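Local coordinates for protein enolase (alpha proteobacterium BAL199, PDB 3UGV) that probably acts as a magnesium-dependent enzyme of the enolase superfamily, abstracting a proton next to the carboxylate of its substrate, at residues M232-R240 and G261-L269. Numbering follows the deposited sequence.
Sequences MAEAMHRTR and GYAQLRHDL. With MG (magnesium ion), chain X; NI (nickel (II) ion), chain Y.
Met-232 folds back on itself to lay its thioether against a bare backbone: the lack of a side chain on Gly-261 lets SD come within 3.7 Å of its CA. Bends at chi2 (-57°) and chi3 (-71°) curl the flexible chain over the glycine. The two helices are successive outer helices of the enolase-type β/α barrel, each following a strand of its parallel sheet, with strand 249-251 between them in the chain; they run side by side at 18°. The centre of the interface is a single knob into a hole: the side chain of Leu-265 sits among Met-232, Ala-235, Met-236 and Thr-239. Its two methyls divide the hole: CD1 meets SD of Met-232 at 4.0 Å and the small CB of Ala-235, while CD2 lies toward OG1 of Thr-239 and CG of Met-236. Leu-273 of strand 273-275 also touches this leucine, linking the helix pair to the barrel wall.

Thr-239 can sit in this apolar seam because its hydroxyl turns back to its own helix, OG1 bonding to O of Ala-235 at 2.7 Å. That carbonyl also accepts from N of Thr-239, the two donors arriving from opposite faces of its plane. Leu-269 crosses the threonine at about a right angle, CD2 3.4 Å from OG1, closing the seam where the second helix ends.

Beyond the seam, ND1 of His-267 bonds in its ring plane to OD1 of Asp-268, leaving NE2 to bind a nickel ion shared with His-267 of three neighbouring subunits. A magnesium ion lies at the helix end, distinct from the one bound by Asp-225, Glu-251 and Glu-277; four waters complete its shell alongside O of Arg-266 at 2.1 Å and O of Leu-269 at 2.0 Å.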
ATOM      1  N   MET F 232     -23.362   8.407   5.648  1.00 17.01           N
ATOM      2  CA  MET F 232     -22.204   7.935   6.388  1.00 17.85           C
ATOM      3  C   MET F 232     -22.175   8.395   7.841  1.00 25.56           C
ATOM      4  O   MET F 232     -21.811   7.621   8.729  1.00 21.24           O
ATOM      5  CB  MET F 232     -20.901   8.285   5.664  1.00 17.50           C
ATOM      6  CG  MET F 232     -20.438   7.183   4.732  1.00 27.71           C
ATOM      7  SD  MET F 232     -20.220   5.593   5.575  1.00 28.97           S
ATOM      8  CE  MET F 232     -18.747   5.934   6.549  1.00 12.12           C
ATOM      9  N   ALA F 233     -22.554   9.646   8.089  1.00 23.83           N
ATOM     10  CA  ALA F 233     -22.572  10.156   9.458  1.00 22.26           C
ATOM     11  C   ALA F 233     -23.554   9.355  10.307  1.00 23.53           C
ATOM     12  O   ALA F 233     -23.192   8.810  11.360  1.00 20.60           O
ATOM     13  CB  ALA F 233     -22.920  11.618   9.483  1.00 25.87           C
ATOM     14  N   GLU F 234     -24.789   9.257   9.837  1.00 22.59           N
ATOM     15  CA  GLU F 234     -25.786   8.471  10.548  1.00 22.40           C
ATOM     16  C   GLU F 234     -25.319   7.034  10.709  1.00 21.31           C
ATOM     17  O   GLU F 234     -25.587   6.403  11.728  1.00 21.24           O
ATOM     18  CB  GLU F 234     -27.132   8.515   9.826  1.00 20.63           C
ATOM     19  CG  GLU F 234     -27.779   9.895   9.810  1.00 29.46           C
ATOM     20  CD  GLU F 234     -28.909  10.012   8.775  1.00 47.87           C
ATOM     21  OE1 GLU F 234     -28.932   9.224   7.788  1.00 34.82           O
ATOM     22  OE2 GLU F 234     -29.775  10.904   8.953  1.00 57.51           O
ATOM     23  N   ALA F 235     -24.615   6.502   9.713  1.00 15.33           N
ATOM     24  CA  ALA F 235     -24.235   5.098   9.802  1.00 16.14           C
ATOM     25  C   ALA F 235     -23.151   4.867  10.847  1.00 15.76           C
ATOM     26  O   ALA F 235     -23.129   3.835  11.519  1.00 25.65           O
ATOM     27  CB  ALA F 235     -23.803   4.552   8.452  1.00 15.58           C
ATOM     28  N   MET F 236     -22.242   5.820  10.978  1.00 15.81           N
ATOM     29  CA  MET F 236     -21.163   5.664  11.941  1.00 20.81           C
ATOM     30  C   MET F 236     -21.783   5.645  13.332  1.00 23.48           C
ATOM     31  O   MET F 236     -21.497   4.764  14.130  1.00 31.80           O
ATOM     32  CB  MET F 236     -20.126   6.785  11.796  1.00 14.50           C
ATOM     33  CG  MET F 236     -19.319   6.705  10.501  1.00 21.63           C
ATOM     34  SD  MET F 236     -18.086   8.013  10.381  1.00 29.55           S
ATOM     35  CE  MET F 236     -17.118   7.630  11.861  1.00 30.17           C
ATOM     36  N   HIS F 237     -22.666   6.604  13.594  1.00 16.17           N
ATOM     37  CA  HIS F 237     -23.345   6.695  14.870  1.00 20.22           C
ATOM     38  C   HIS F 237     -24.219   5.477  15.162  1.00 25.14           C
ATOM     39  O   HIS F 237     -24.167   4.906  16.259  1.00 23.08           O
ATOM     40  CB  HIS F 237     -24.192   7.971  14.935  1.00 19.51           C
ATOM     41  CG  HIS F 237     -23.377   9.224  14.983  1.00 25.21           C
ATOM     42  ND1 HIS F 237     -22.458   9.473  15.981  1.00 33.14           N
ATOM     43  CD2 HIS F 237     -23.339  10.298  14.160  1.00 23.80           C
ATOM     44  CE1 HIS F 237     -21.888  10.645  15.770  1.00 26.75           C
ATOM     45  NE2 HIS F 237     -22.404  11.164  14.671  1.00 27.33           N
ATOM     46  N   ARG F 238     -25.022   5.070  14.188  1.00 16.22           N
ATOM     47  CA  ARG F 238     -26.017   4.046  14.475  1.00 19.88           C
ATOM     48  C   ARG F 238     -25.453   2.637  14.510  1.00 27.31           C
ATOM     49  O   ARG F 238     -25.856   1.838  15.364  1.00 26.54           O
ATOM     50  CB  ARG F 238     -27.193   4.130  13.524  1.00 15.51           C
ATOM     51  CG  ARG F 238     -28.044   5.384  13.683  1.00 15.23           C
ATOM     52  CD  ARG F 238     -29.037   5.362  12.544  1.00 29.76           C
ATOM     53  NE  ARG F 238     -30.069   6.376  12.645  1.00 37.93           N
ATOM     54  CZ  ARG F 238     -31.363   6.104  12.743  1.00 35.64           C
ATOM     55  NH1 ARG F 238     -31.788   4.841  12.774  1.00 29.21           N
ATOM     56  NH2 ARG F 238     -32.229   7.101  12.832  1.00 42.42           N
ATOM     57  N   THR F 239     -24.523   2.321  13.606  1.00 27.41           N
ATOM     58  CA  THR F 239     -23.931   0.988  13.652  1.00 25.44           C
ATOM     59  C   THR F 239     -23.081   0.842  14.917  1.00 17.07           C
ATOM     60  O   THR F 239     -23.029  -0.217  15.508  1.00 17.30           O
ATOM     61  CB  THR F 239     -23.097   0.623  12.407  1.00 22.16           C
ATOM     62  OG1 THR F 239     -21.980   1.505  12.308  1.00 23.37           O
ATOM     63  CG2 THR F 239     -23.955   0.662  11.116  1.00 14.92           C
ATOM     64  N   ARG F 240     -22.416   1.909  15.329  1.00 17.45           N
ATOM     65  CA  ARG F 240     -21.635   1.829  16.544  1.00 27.86           C
ATOM     66  C   ARG F 240     -22.551   1.489  17.742  1.00 30.37           C
ATOM     67  O   ARG F 240     -22.184   0.706  18.622  1.00 25.21           O
ATOM     68  CB  ARG F 240     -20.881   3.131  16.769  1.00 23.45           C
ATOM     69  CG  ARG F 240     -20.121   3.166  18.082  1.00 27.60           C
ATOM     70  CD  ARG F 240     -19.547   4.552  18.329  1.00 27.49           C
ATOM     71  NE  ARG F 240     -18.752   4.597  19.546  1.00 29.65           N
ATOM     72  CZ  ARG F 240     -18.095   5.669  19.970  1.00 27.38           C
ATOM     73  NH1 ARG F 240     -18.114   6.802  19.276  1.00 23.52           N
ATOM     74  NH2 ARG F 240     -17.403   5.597  21.088  1.00 22.76           N
ATOM     75  N   GLY F 261     -16.875   4.196   2.072  1.00 22.72           N
ATOM     76  CA  GLY F 261     -17.620   4.216   3.326  1.00 15.71           C
ATOM     77  C   GLY F 261     -17.747   2.831   3.939  1.00 20.66           C
ATOM     78  O   GLY F 261     -17.592   2.651   5.146  1.00 24.21           O
ATOM     79  N   TYR F 262     -18.022   1.837   3.099  1.00 18.04           N
ATOM     80  CA  TYR F 262     -18.137   0.466   3.576  1.00 19.32           C
ATOM     81  C   TYR F 262     -16.838  -0.017   4.219  1.00 22.72           C
ATOM     82  O   TYR F 262     -16.871  -0.582   5.311  1.00 23.32           O
ATOM     83  CB  TYR F 262     -18.598  -0.453   2.453  1.00 23.05           C
ATOM     84  CG  TYR F 262     -20.104  -0.482   2.310  1.00 26.11           C
ATOM     85  CD1 TYR F 262     -20.914  -0.742   3.405  1.00 34.42           C
ATOM     86  CD2 TYR F 262     -20.716  -0.248   1.090  1.00 29.34           C
ATOM     87  CE1 TYR F 262     -22.294  -0.771   3.293  1.00 30.82           C
ATOM     88  CE2 TYR F 262     -22.094  -0.273   0.966  1.00 35.14           C
ATOM     89  CZ  TYR F 262     -22.878  -0.534   2.078  1.00 30.63           C
ATOM     90  OH  TYR F 262     -24.255  -0.572   1.964  1.00 29.76           O
ATOM     91  N   ALA F 263     -15.698   0.239   3.569  1.00 12.83           N
ATOM     92  CA  ALA F 263     -14.411  -0.126   4.152  1.00 19.58           C
ATOM     93  C   ALA F 263     -14.199   0.513   5.529  1.00 21.19           C
ATOM     94  O   ALA F 263     -13.657  -0.132   6.413  1.00 28.07           O
ATOM     95  CB  ALA F 263     -13.233   0.210   3.202  1.00 17.84           C
ATOM     96  N   GLN F 264     -14.623   1.766   5.714  1.00 15.19           N
ATOM     97  CA  GLN F 264     -14.484   2.438   7.015  1.00 16.92           C
ATOM     98  C   GLN F 264     -15.338   1.776   8.096  1.00 17.95           C
ATOM     99  O   GLN F 264     -14.880   1.546   9.222  1.00 20.70           O
ATOM    100  CB  GLN F 264     -14.865   3.921   6.928  1.00 19.02           C
ATOM    101  CG  GLN F 264     -13.924   4.769   6.116  1.00 44.81           C
ATOM    102  CD  GLN F 264     -12.532   4.828   6.713  1.00 63.04           C
ATOM    103  OE1 GLN F 264     -12.363   5.213   7.870  1.00 77.28           O
ATOM    104  NE2 GLN F 264     -11.526   4.441   5.927  1.00 56.60           N
ATOM    105  N   LEU F 265     -16.584   1.489   7.742  1.00 16.13           N
ATOM    106  CA  LEU F 265     -17.539   0.844   8.646  1.00 19.36           C
ATOM    107  C   LEU F 265     -17.080  -0.558   9.032  1.00 21.51           C
ATOM    108  O   LEU F 265     -17.207  -0.976  10.182  1.00 24.05           O
ATOM    109  CB  LEU F 265     -18.902   0.751   7.961  1.00 21.54           C
ATOM    110  CG  LEU F 265     -19.603   2.088   7.773  1.00 23.33           C
ATOM    111  CD1 LEU F 265     -20.870   1.925   6.963  1.00 22.13           C
ATOM    112  CD2 LEU F 265     -19.894   2.673   9.160  1.00 18.16           C
ATOM    113  N   ARG F 266     -16.552  -1.288   8.060  1.00 18.05           N
ATOM    114  CA  ARG F 266     -16.134  -2.667   8.295  1.00 18.42           C
ATOM    115  C   ARG F 266     -14.976  -2.663   9.289  1.00 26.73           C
ATOM    116  O   ARG F 266     -14.893  -3.506  10.180  1.00 24.52           O
ATOM    117  CB  ARG F 266     -15.706  -3.308   6.980  1.00 17.76           C
ATOM    118  CG  ARG F 266     -15.332  -4.786   7.074  1.00 26.39           C
ATOM    119  CD  ARG F 266     -14.131  -5.037   6.194  1.00 20.08           C
ATOM    120  NE  ARG F 266     -13.823  -6.441   6.062  1.00 41.66           N
ATOM    121  CZ  ARG F 266     -12.750  -6.892   5.431  1.00 49.39           C
ATOM    122  NH1 ARG F 266     -11.891  -6.029   4.908  1.00 44.22           N
ATOM    123  NH2 ARG F 266     -12.537  -8.199   5.334  1.00 60.92           N
ATOM    124  N   HIS F 267     -14.105  -1.673   9.155  1.00 19.73           N
ATOM    125  CA  HIS F 267     -12.978  -1.546  10.054  1.00 19.21           C
ATOM    126  C   HIS F 267     -13.424  -1.223  11.467  1.00 24.29           C
ATOM    127  O   HIS F 267     -12.977  -1.868  12.417  1.00 24.57           O
ATOM    128  CB  HIS F 267     -11.995  -0.480   9.573  1.00 27.00           C
ATOM    129  CG  HIS F 267     -10.939  -0.157  10.582  1.00 47.88           C
ATOM    130  ND1 HIS F 267     -11.099   0.825  11.539  1.00 46.11           N
ATOM    131  CD2 HIS F 267      -9.720  -0.706  10.803  1.00 49.32           C
ATOM    132  CE1 HIS F 267     -10.017   0.877  12.297  1.00 50.69           C
ATOM    133  NE2 HIS F 267      -9.164  -0.041  11.871  1.00 55.39           N
ATOM    134  N   ASP F 268     -14.304  -0.231  11.604  1.00 16.16           N
ATOM    135  CA  ASP F 268     -14.765   0.204  12.921  1.00 16.19           C
ATOM    136  C   ASP F 268     -15.658  -0.819  13.638  1.00 22.90           C
ATOM    137  O   ASP F 268     -15.673  -0.883  14.861  1.00 25.90           O
ATOM    138  CB  ASP F 268     -15.510   1.543  12.837  1.00 17.15           C
ATOM    139  CG  ASP F 268     -14.578   2.726  12.616  1.00 40.99           C
ATOM    140  OD1 ASP F 268     -13.336   2.543  12.687  1.00 42.29           O
ATOM    141  OD2 ASP F 268     -15.090   3.844  12.381  1.00 41.15           O
ATOM    142  N   LEU F 269     -16.417  -1.601  12.885  1.00 14.97           N
ATOM    143  CA  LEU F 269     -17.388  -2.503  13.506  1.00 14.94           C
ATOM    144  C   LEU F 269     -16.754  -3.853  13.752  1.00 19.43           C
ATOM    145  O   LEU F 269     -16.103  -4.405  12.868  1.00 32.09           O
ATOM    146  CB  LEU F 269     -18.593  -2.718  12.585  1.00 15.21           C
ATOM    147  CG  LEU F 269     -19.526  -1.538  12.316  1.00 27.60           C
ATOM    148  CD1 LEU F 269     -20.457  -1.879  11.153  1.00 15.22           C
ATOM    149  CD2 LEU F 269     -20.324  -1.179  13.589  1.00 27.13           C
TER
HETATM  150 MG    MG X 501     -15.130  -5.266  11.319  1.00 17.77          MG
HETATM  151 NI    NI Y 368      -7.294  -0.854  13.302  0.66 47.50          NI
HETATM  152  O   HOH W   1     -13.226  -4.912  12.026  1.00 16.70           O
HETATM  153  O   HOH W   2     -14.215  -6.243   9.758  1.00 21.01           O
HETATM  154  O   HOH W   3     -16.910  -5.850  10.442  1.00 18.88           O
HETATM  155  O   HOH W   4     -14.956  -6.991  12.469  1.00 16.04           O